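Local coordinates for alpha-fucosidase (Bifidobacterium bifidum, PDB 2EAB), which probably hydrolyses alpha-1,2-linked L-fucose residues from glycans, this chain being the catalytic portion of a longer protein with a predicted membrane-spanning segment, at residues 356-361 with 748-753; 29-34 with 47-52; 20-25 with 350-355. One frame throughout, in Å; residues are numbered along the deposited sequence.

The three contacts form a continuous run of packing on the same side of the protein, contact 3 touching both of the others, their centres 11 to 14 Å apart. Contacts 1 and 3 share helix 351-360: contact 3 uses its first turn and contact 1 its last, and they touch through Leu355. Contact 2 borders contact 3 through Thr29 with Gln24 and Leu52 with Tyr22, whereas contacts 1 and 2 stay about 5 Å apart at their nearest atoms. Along the chain, both halves of contact 2 fall between the two halves of contact 3, and contact 1 begins directly after. The set thereby connects the N-terminal beta domain, through helix 351-360, to helix 738-751 of the family 95 catalytic region.

Contact 1. Residues 356-361 with 748-753; sequences KAYQRG and QLKNAM
Tyr358 and Gln359, side by side on the last turn of helix 351-360, reach the final turn of helix 738-751, where the closest CA pair is Gln359 with Lys750 at 4.9 Å. The Tyr358 side chain can be followed outward from CB. With chi1 at -162°, CG lies opposite the backbone N, which turns the ring toward Leu749 and Lys750. Tyr358 CD2 meets Lys750 CG at 3.8 Å, a contact near the ring plane and thus at its edge. One atom further, CE2 approaches Leu749 CB at 3.6 Å. Over one face, Leu749 CD2 sits 4.2 Å from the ring centroid and 28° off the normal, a CH-pi contact: Tyr358 CE1, CZ and OH all lie beneath it, CZ and OH the nearer at 3.8 Å. The hydroxyl itself is hydrogen-bonded to Glu372 of helix 365-386, which fixes the far end of the ring.

Gln359 supplies the polar part. Its extended chain carries NE2 to Lys750 O (3.2 Å), the donor standing 41° above the carbonyl plane. Two waters extend this link: water 2 accepts from NE2 and donates to Met753 O, while water 1, held weakly by NE2, donates to Leu749 O and accepts from Met753 N. Water 3 joins Lys750 NZ to Gln359 O. Leu749 O and Lys750 O in the last helical turn, and Met753 N and O just beyond it, are thus engaged by side chain or solvent.

Helix 351-360 closes in a Schellman motif with Gly361 as C-prime residue; the contact is helix-end packing within the family 95 catalytic region, of the six-hairpin clan of (alpha/alpha)6 barrels built from helical hairpins.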
loop_
_atom_site.group_PDB
_atom_site.type_symbol
_atom_site.label_atom_id
_atom_site.label_comp_id
_atom_site.label_asym_id
_atom_site.label_seq_id
_atom_site.Cartn_x
_atom_site.Cartn_y
_atom_site.Cartn_z
ATOM N N LYS A 356 -22.865 -9.197 7.700
ATOM C CA LYS A 356 -24.281 -8.941 7.457
ATOM C C LYS A 356 -24.949 -8.282 8.667
ATOM O O LYS A 356 -25.706 -7.327 8.510
ATOM C CB LYS A 356 -25.003 -10.234 7.076
ATOM C CG LYS A 356 -26.365 -10.018 6.439
ATOM C CD LYS A 356 -26.900 -11.314 5.850
ATOM C CE LYS A 356 -28.215 -11.096 5.124
ATOM N NZ LYS A 356 -28.697 -12.356 4.489
ATOM N N ALA A 357 -24.654 -8.787 9.863
ATOM C CA ALA A 357 -25.200 -8.221 11.100
ATOM C C ALA A 357 -24.716 -6.785 11.308
ATOM O O ALA A 357 -25.485 -5.913 11.707
ATOM C CB ALA A 357 -24.837 -9.092 12.294
ATOM N N TYR A 358 -23.436 -6.543 11.026
ATOM C CA TYR A 358 -22.863 -5.205 11.122
ATOM C C TYR A 358 -23.591 -4.250 10.171
ATOM O O TYR A 358 -23.952 -3.140 10.556
ATOM C CB TYR A 358 -21.373 -5.257 10.802
ATOM C CG TYR A 358 -20.557 -4.067 11.260
ATOM C CD1 TYR A 358 -19.816 -4.120 12.444
ATOM C CD2 TYR A 358 -20.488 -2.903 10.495
ATOM C CE1 TYR A 358 -19.041 -3.039 12.858
ATOM C CE2 TYR A 358 -19.724 -1.817 10.902
ATOM C CZ TYR A 358 -19.005 -1.891 12.082
ATOM O OH TYR A 358 -18.250 -0.811 12.470
ATOM N N GLN A 359 -23.822 -4.704 8.939
ATOM C CA GLN A 359 -24.518 -3.910 7.922
ATOM C C GLN A 359 -25.966 -3.605 8.304
ATOM O O GLN A 359 -26.465 -2.512 8.039
ATOM C CB GLN A 359 -24.486 -4.620 6.563
ATOM C CG GLN A 359 -23.108 -4.646 5.913
ATOM C CD GLN A 359 -23.020 -5.573 4.712
ATOM O OE1 GLN A 359 -23.664 -6.624 4.664
ATOM N NE2 GLN A 359 -22.190 -5.197 3.743
ATOM N N ARG A 360 -26.626 -4.580 8.924
ATOM C CA ARG A 360 -28.041 -4.454 9.283
ATOM C C ARG A 360 -28.256 -3.742 10.619
ATOM O O ARG A 360 -29.379 -3.343 10.944
ATOM C CB ARG A 360 -28.714 -5.829 9.285
ATOM C CG ARG A 360 -28.855 -6.440 7.895
ATOM C CD ARG A 360 -29.427 -7.851 7.937
ATOM N NE ARG A 360 -30.798 -7.883 8.451
ATOM C CZ ARG A 360 -31.890 -7.711 7.708
ATOM N NH1 ARG A 360 -31.792 -7.485 6.404
ATOM N NH2 ARG A 360 -33.086 -7.762 8.278
ATOM N N GLY A 361 -27.179 -3.583 11.384
ATOM C CA GLY A 361 -27.241 -2.916 12.682
ATOM C C GLY A 361 -27.712 -3.821 13.804
ATOM O O GLY A 361 -28.188 -3.338 14.834
ATOM N N GLN A 748 -16.964 2.323 6.053
ATOM C CA GLN A 748 -16.147 1.441 5.223
ATOM C C GLN A 748 -16.567 -0.016 5.394
ATOM O O GLN A 748 -16.717 -0.748 4.415
ATOM C CB GLN A 748 -14.653 1.593 5.521
ATOM C CG GLN A 748 -13.798 0.701 4.615
ATOM C CD GLN A 748 -12.315 0.778 4.901
ATOM O OE1 GLN A 748 -11.896 1.018 6.030
ATOM N NE2 GLN A 748 -11.505 0.553 3.870
ATOM N N LEU A 749 -16.768 -0.432 6.640
ATOM C CA LEU A 749 -17.156 -1.808 6.916
ATOM C C LEU A 749 -18.536 -2.125 6.343
ATOM O O LEU A 749 -18.758 -3.219 5.839
ATOM C CB LEU A 749 -17.080 -2.109 8.419
ATOM C CG LEU A 749 -15.731 -2.661 8.907
ATOM C CD1 LEU A 749 -14.540 -1.800 8.470
ATOM C CD2 LEU A 749 -15.723 -2.821 10.414
ATOM N N LYS A 750 -19.446 -1.159 6.392
ATOM C CA LYS A 750 -20.807 -1.370 5.890
ATOM C C LYS A 750 -20.919 -1.312 4.365
ATOM O O LYS A 750 -21.759 -1.999 3.775
ATOM C CB LYS A 750 -21.775 -0.362 6.507
ATOM C CG LYS A 750 -22.049 -0.596 7.978
ATOM C CD LYS A 750 -22.905 0.513 8.560
ATOM C CE LYS A 750 -23.082 0.320 10.050
ATOM N NZ LYS A 750 -23.918 1.391 10.647
ATOM N N ASN A 751 -20.068 -0.505 3.735
ATOM C CA ASN A 751 -20.253 -0.147 2.328
ATOM C C ASN A 751 -19.074 -0.425 1.399
ATOM O O ASN A 751 -19.159 -0.137 0.206
ATOM C CB ASN A 751 -20.634 1.332 2.218
ATOM C CG ASN A 751 -21.924 1.656 2.938
ATOM O OD1 ASN A 751 -22.995 1.178 2.566
ATOM N ND2 ASN A 751 -21.830 2.473 3.979
ATOM N N ALA A 752 -17.986 -0.978 1.926
ATOM C CA ALA A 752 -16.777 -1.159 1.116
ATOM C C ALA A 752 -15.985 -2.422 1.458
ATOM O O ALA A 752 -14.792 -2.519 1.150
ATOM C CB ALA A 752 -15.887 0.090 1.182
ATOM N N MET A 753 -16.655 -3.398 2.070
ATOM C CA MET A 753 -16.032 -4.679 2.375
ATOM C C MET A 753 -16.857 -5.833 1.829
ATOM O O MET A 753 -18.064 -5.912 2.077
ATOM C CB MET A 753 -15.868 -4.844 3.887
ATOM C CG MET A 753 -14.837 -3.917 4.495
ATOM S SD MET A 753 -13.171 -4.470 4.106
ATOM C CE MET A 753 -12.918 -5.570 5.476
HETATM O O HOH W 1 -19.415 -3.921 3.254
HETATM O O HOH W 2 -20.758 -6.312 1.414
HETATM O O HOH W 3 -26.350 -0.461 10.495
#

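Contact 2. Residues 29-34 with 47-52; sequences TDATAT and WQQTTL
The irregular backbone of 29-34 runs past the end of helix 42-50, bringing the CA atoms of Ala31 and Gln49 to 5.4 Å and those of Thr29 and Thr50 to 6.2 Å. Gln49 has the largest share of the contact and both of its direct hydrogen bonds. With CG anti to the carbonyl carbon (chi1 -59°) and the chain extended beyond it, the amide reaches Ala33 and binds its backbone twice. OE1 accepts from Ala33 N at 3.2 Å, in the carbonyl plane and on a lone pair, although the N-H is bent to 136°. NE2 donates to Ala33 O at 2.9 Å, with that oxygen close to the amide plane of Gln49 but NE2 well above the carbonyl plane of Ala33. NE2 also bonds to Asn45 OD1, and OE1 accepts a further hydrogen bond from water 4, which donates to Asp30 O as well; a flip would probably set OE1 against Ala33 O and Asn45 OD1, and NE2 against Ala33 N.

In the fold, this loop belongs to the link between strand 19-22, outermost in the nine-stranded antiparallel sheet, and helix 42-50, which leads directly into strand 52-55 at the margin of the seven-stranded sheet of the same N-terminal domain. The contact thus folds the connection between the two sheets back on itself.

Ala31 CB meets Gln49 CB at 3.9 Å, and further back along the loop Thr50 CG2 approaches Thr29 CB at 3.8 Å, the two threonine side chains lying alongside each other, running opposite ways. Their hydroxyls bond elsewhere, Thr50 OG1 to Arg46 O and Thr29 OG1 to Pro25 O. Within the loop, Asp30 OD1 accepts Thr32 N at 2.9 Å, an Asx turn, and takes Thr32 OG1 on its syn lone pair.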
loop_
_atom_site.group_PDB
_atom_site.type_symbol
_atom_site.label_atom_id
_atom_site.label_comp_id
_atom_site.label_asym_id
_atom_site.label_seq_id
_atom_site.Cartn_x
_atom_site.Cartn_y
_atom_site.Cartn_z
ATOM N N THR A 29 -21.380 -18.599 -0.917
ATOM C CA THR A 29 -21.182 -17.439 -0.058
ATOM C C THR A 29 -21.710 -16.187 -0.760
ATOM O O THR A 29 -21.606 -16.068 -1.984
ATOM C CB THR A 29 -19.683 -17.286 0.310
ATOM O OG1 THR A 29 -19.228 -18.475 0.966
ATOM C CG2 THR A 29 -19.444 -16.091 1.225
ATOM N N ASP A 30 -22.277 -15.267 0.020
ATOM C CA ASP A 30 -22.868 -14.033 -0.494
ATOM C C ASP A 30 -21.872 -13.230 -1.329
ATOM O O ASP A 30 -20.822 -12.813 -0.829
ATOM C CB ASP A 30 -23.390 -13.183 0.674
ATOM C CG ASP A 30 -24.256 -12.016 0.225
ATOM O OD1 ASP A 30 -23.795 -11.186 -0.587
ATOM O OD2 ASP A 30 -25.399 -11.912 0.718
ATOM N N ALA A 31 -22.210 -13.037 -2.604
ATOM C CA ALA A 31 -21.411 -12.217 -3.515
ATOM C C ALA A 31 -22.287 -11.145 -4.166
ATOM O O ALA A 31 -22.116 -10.806 -5.345
ATOM C CB ALA A 31 -20.731 -13.089 -4.567
ATOM N N THR A 32 -23.212 -10.601 -3.379
ATOM C CA THR A 32 -24.237 -9.692 -3.891
ATOM C C THR A 32 -23.861 -8.213 -3.830
ATOM O O THR A 32 -24.638 -7.362 -4.268
ATOM C CB THR A 32 -25.589 -9.878 -3.159
ATOM O OG1 THR A 32 -25.433 -9.542 -1.776
ATOM C CG2 THR A 32 -26.087 -11.311 -3.285
ATOM N N ALA A 33 -22.695 -7.891 -3.273
ATOM C CA ALA A 33 -22.236 -6.503 -3.271
ATOM C C ALA A 33 -21.881 -6.051 -4.690
ATOM O O ALA A 33 -21.703 -6.876 -5.586
ATOM C CB ALA A 33 -21.058 -6.318 -2.330
ATOM N N THR A 34 -21.795 -4.741 -4.891
ATOM C CA THR A 34 -21.459 -4.172 -6.196
ATOM C C THR A 34 -20.220 -4.841 -6.785
ATOM O O THR A 34 -19.176 -4.906 -6.133
ATOM C CB THR A 34 -21.215 -2.661 -6.089
ATOM O OG1 THR A 34 -22.345 -2.050 -5.457
ATOM C CG2 THR A 34 -21.024 -2.039 -7.460
ATOM N N TRP A 47 -15.197 -14.819 -7.236
ATOM C CA TRP A 47 -13.805 -14.872 -6.788
ATOM C C TRP A 47 -13.476 -13.712 -5.835
ATOM O O TRP A 47 -12.961 -13.922 -4.726
ATOM C CB TRP A 47 -12.828 -14.870 -7.980
ATOM C CG TRP A 47 -11.408 -14.720 -7.502
ATOM C CD1 TRP A 47 -10.582 -15.713 -7.073
ATOM C CD2 TRP A 47 -10.676 -13.494 -7.349
ATOM N NE1 TRP A 47 -9.372 -15.188 -6.675
ATOM C CE2 TRP A 47 -9.407 -13.827 -6.830
ATOM C CE3 TRP A 47 -10.962 -12.150 -7.620
ATOM C CZ2 TRP A 47 -8.431 -12.860 -6.556
ATOM C CZ3 TRP A 47 -9.995 -11.187 -7.346
ATOM C CH2 TRP A 47 -8.745 -11.551 -6.822
ATOM N N GLN A 48 -13.767 -12.488 -6.266
ATOM C CA GLN A 48 -13.311 -11.312 -5.517
ATOM C C GLN A 48 -14.048 -11.112 -4.203
ATOM O O GLN A 48 -13.510 -10.490 -3.286
ATOM C CB GLN A 48 -13.396 -10.033 -6.358
ATOM C CG GLN A 48 -14.809 -9.568 -6.652
ATOM C CD GLN A 48 -14.860 -8.188 -7.263
ATOM O OE1 GLN A 48 -13.893 -7.422 -7.201
ATOM N NE2 GLN A 48 -16.004 -7.850 -7.840
ATOM N N GLN A 49 -15.269 -11.636 -4.105
ATOM C CA GLN A 49 -16.097 -11.395 -2.921
ATOM C C GLN A 49 -16.002 -12.483 -1.859
ATOM O O GLN A 49 -16.360 -12.246 -0.703
ATOM C CB GLN A 49 -17.567 -11.171 -3.306
ATOM C CG GLN A 49 -17.775 -9.998 -4.250
ATOM C CD GLN A 49 -19.164 -9.385 -4.182
ATOM O OE1 GLN A 49 -19.839 -9.432 -3.146
ATOM N NE2 GLN A 49 -19.584 -8.776 -5.283
ATOM N N THR A 50 -15.527 -13.665 -2.242
ATOM C CA THR A 50 -15.720 -14.845 -1.392
ATOM C C THR A 50 -14.490 -15.703 -1.087
ATOM O O THR A 50 -14.525 -16.482 -0.136
ATOM C CB THR A 50 -16.825 -15.788 -1.949
ATOM O OG1 THR A 50 -16.349 -16.423 -3.136
ATOM C CG2 THR A 50 -18.111 -15.037 -2.264
ATOM N N THR A 51 -13.423 -15.589 -1.879
ATOM C CA THR A 51 -12.270 -16.470 -1.703
ATOM C C THR A 51 -11.281 -15.925 -0.673
ATOM O O THR A 51 -11.285 -14.735 -0.359
ATOM C CB THR A 51 -11.553 -16.757 -3.043
ATOM O OG1 THR A 51 -11.005 -15.539 -3.562
ATOM C CG2 THR A 51 -12.520 -17.373 -4.057
ATOM N N LEU A 52 -10.434 -16.806 -0.152
ATOM C CA LEU A 52 -9.563 -16.447 0.961
ATOM C C LEU A 52 -8.098 -16.480 0.546
ATOM O O LEU A 52 -7.605 -17.509 0.091
ATOM C CB LEU A 52 -9.834 -17.346 2.173
ATOM C CG LEU A 52 -11.218 -17.158 2.808
ATOM C CD1 LEU A 52 -11.520 -18.247 3.830
ATOM C CD2 LEU A 52 -11.338 -15.769 3.438
HETATM O O HOH W 4 -19.722 -10.260 -0.527
#

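Contact 3. Residues 20-25 with 350-355; sequences LWYKQP and ATDALL
Two hydrogen bonds tie Trp21 to Thr351 at the start of helix 351-360. Thr351 N donates to Trp21 O at 2.8 Å, nearly in line with the carbonyl bond, and Trp21 N donates to Thr351 OG1 at 2.9 Å. The strand carbonyl satisfies an N-H of the first helical turn, beside the N-cap residue Ala350. A third bond runs from Gln24 NE2 to Asp352 OD2 (2.8 Å), while water 5 joins Asp352 OD1 to Gln24 OE1 and Lys23 N. Thr29 OG1 also holds Gln24 NE2.

Aromatic contacts fill in around these bonds. Trp21 CG stands between the backbone N and carbonyl carbon (chi1 67°), which brings the indole under Ala350. Ala350 CA lies 3.7 Å from the centroid of the six-membered ring of Trp21, 15° off its normal, a CH-pi contact over the face. Replacing Trp21 with a serine would probably leave Ala350 without the aromatic surface it rests on, opening a gap beside the helix start. The Tyr22 ring turns its edge to Asp352, Tyr22 CD1 lying 3.5 Å from Asp352 CG, and its hydroxyl bonds to Ala755 O.

The N-to-C directions of strand 20-22 and helix 351-355 are 100° apart. The backbones of Leu20 and Tyr22 bond to strand 156-161, while the backbone N and O of Trp21 bond to Thr351: the edge strand of the N-terminal beta domain docks a helix N-terminus of the family 95 catalytic region.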
loop_
_atom_site.group_PDB
_atom_site.type_symbol
_atom_site.label_atom_id
_atom_site.label_comp_id
_atom_site.label_asym_id
_atom_site.label_seq_id
_atom_site.Cartn_x
_atom_site.Cartn_y
_atom_site.Cartn_z
ATOM N N LEU A 20 -10.905 -15.631 9.881
ATOM C CA LEU A 20 -12.088 -15.420 9.048
ATOM C C LEU A 20 -12.615 -16.823 8.784
ATOM O O LEU A 20 -11.842 -17.712 8.449
ATOM C CB LEU A 20 -11.737 -14.770 7.712
ATOM C CG LEU A 20 -11.367 -13.289 7.648
ATOM C CD1 LEU A 20 -10.013 -13.028 8.242
ATOM C CD2 LEU A 20 -11.396 -12.812 6.203
ATOM N N TRP A 21 -13.915 -17.037 8.957
ATOM C CA TRP A 21 -14.464 -18.380 8.772
ATOM C C TRP A 21 -15.895 -18.393 8.241
ATOM O O TRP A 21 -16.647 -17.438 8.420
ATOM C CB TRP A 21 -14.304 -19.221 10.041
ATOM C CG TRP A 21 -15.108 -18.755 11.202
ATOM C CD1 TRP A 21 -14.836 -17.697 12.024
ATOM C CD2 TRP A 21 -16.316 -19.347 11.691
ATOM N NE1 TRP A 21 -15.809 -17.590 12.991
ATOM C CE2 TRP A 21 -16.727 -18.593 12.810
ATOM C CE3 TRP A 21 -17.093 -20.443 11.289
ATOM C CZ2 TRP A 21 -17.884 -18.900 13.537
ATOM C CZ3 TRP A 21 -18.243 -20.747 12.014
ATOM C CH2 TRP A 21 -18.627 -19.977 13.122
ATOM N N TYR A 22 -16.236 -19.486 7.557
ATOM C CA TYR A 22 -17.474 -19.597 6.785
ATOM C C TYR A 22 -17.997 -21.016 6.847
ATOM O O TYR A 22 -17.223 -21.966 6.845
ATOM C CB TYR A 22 -17.240 -19.186 5.316
ATOM C CG TYR A 22 -16.569 -17.838 5.214
ATOM C CD1 TYR A 22 -17.310 -16.679 5.023
ATOM C CD2 TYR A 22 -15.186 -17.721 5.375
ATOM C CE1 TYR A 22 -16.690 -15.440 4.970
ATOM C CE2 TYR A 22 -14.562 -16.491 5.340
ATOM C CZ TYR A 22 -15.318 -15.360 5.132
ATOM O OH TYR A 22 -14.689 -14.141 5.105
ATOM N N LYS A 23 -19.319 -21.136 6.882
ATOM C CA LYS A 23 -19.987 -22.429 7.002
ATOM C C LYS A 23 -20.370 -23.028 5.644
ATOM O O LYS A 23 -21.090 -24.028 5.580
ATOM C CB LYS A 23 -21.231 -22.299 7.887
ATOM C CG LYS A 23 -20.932 -21.890 9.323
ATOM C CD LYS A 23 -22.178 -21.980 10.190
ATOM C CE LYS A 23 -21.864 -21.691 11.649
ATOM N NZ LYS A 23 -23.018 -22.027 12.535
ATOM N N GLN A 24 -19.882 -22.427 4.560
ATOM C CA GLN A 24 -20.175 -22.920 3.214
ATOM C C GLN A 24 -19.069 -22.509 2.238
ATOM O O GLN A 24 -18.348 -21.538 2.502
ATOM C CB GLN A 24 -21.553 -22.427 2.744
ATOM C CG GLN A 24 -21.633 -20.941 2.399
ATOM C CD GLN A 24 -21.511 -20.025 3.606
ATOM O OE1 GLN A 24 -22.181 -20.219 4.624
ATOM N NE2 GLN A 24 -20.664 -19.006 3.486
ATOM N N PRO A 25 -18.906 -23.262 1.128
ATOM C CA PRO A 25 -17.933 -22.915 0.082
ATOM C C PRO A 25 -18.119 -21.524 -0.511
ATOM O O PRO A 25 -19.182 -20.921 -0.374
ATOM C CB PRO A 25 -18.203 -23.955 -1.017
ATOM C CG PRO A 25 -19.498 -24.600 -0.659
ATOM C CD PRO A 25 -19.606 -24.522 0.817
ATOM N N ALA A 350 -20.028 -16.741 11.978
ATOM C CA ALA A 350 -19.184 -16.760 10.785
ATOM C C ALA A 350 -18.971 -15.342 10.258
ATOM O O ALA A 350 -19.792 -14.456 10.477
ATOM C CB ALA A 350 -19.796 -17.647 9.717
ATOM N N THR A 351 -17.865 -15.150 9.548
ATOM C CA THR A 351 -17.428 -13.820 9.135
ATOM C C THR A 351 -18.411 -13.151 8.171
ATOM O O THR A 351 -18.639 -11.947 8.254
ATOM C CB THR A 351 -15.998 -13.878 8.569
ATOM O OG1 THR A 351 -15.141 -14.475 9.550
ATOM C CG2 THR A 351 -15.472 -12.483 8.226
ATOM N N ASP A 352 -19.003 -13.935 7.273
ATOM C CA ASP A 352 -20.047 -13.406 6.399
ATOM C C ASP A 352 -21.308 -13.006 7.183
ATOM O O ASP A 352 -21.892 -11.951 6.932
ATOM C CB ASP A 352 -20.364 -14.345 5.219
ATOM C CG ASP A 352 -20.678 -15.786 5.635
ATOM O OD1 ASP A 352 -20.518 -16.170 6.816
ATOM O OD2 ASP A 352 -21.070 -16.555 4.729
ATOM N N ALA A 353 -21.710 -13.848 8.134
ATOM C CA ALA A 353 -22.838 -13.537 9.018
ATOM C C ALA A 353 -22.555 -12.295 9.865
ATOM O O ALA A 353 -23.440 -11.459 10.077
ATOM C CB ALA A 353 -23.169 -14.726 9.910
ATOM N N LEU A 354 -21.311 -12.188 10.330
ATOM C CA LEU A 354 -20.859 -11.043 11.115
ATOM C C LEU A 354 -20.955 -9.748 10.315
ATOM O O LEU A 354 -21.467 -8.747 10.805
ATOM C CB LEU A 354 -19.425 -11.264 11.604
ATOM C CG LEU A 354 -18.764 -10.165 12.440
ATOM C CD1 LEU A 354 -19.454 -10.016 13.785
ATOM C CD2 LEU A 354 -17.295 -10.480 12.632
ATOM N N LEU A 355 -20.465 -9.778 9.077
ATOM C CA LEU A 355 -20.552 -8.620 8.197
ATOM C C LEU A 355 -22.007 -8.210 7.962
ATOM O O LEU A 355 -22.343 -7.032 8.034
ATOM C CB LEU A 355 -19.836 -8.894 6.870
ATOM C CG LEU A 355 -19.930 -7.806 5.798
ATOM C CD1 LEU A 355 -19.251 -6.508 6.246
ATOM C CD2 LEU A 355 -19.337 -8.304 4.489
HETATM O O HOH W 5 -21.197 -18.914 6.946
#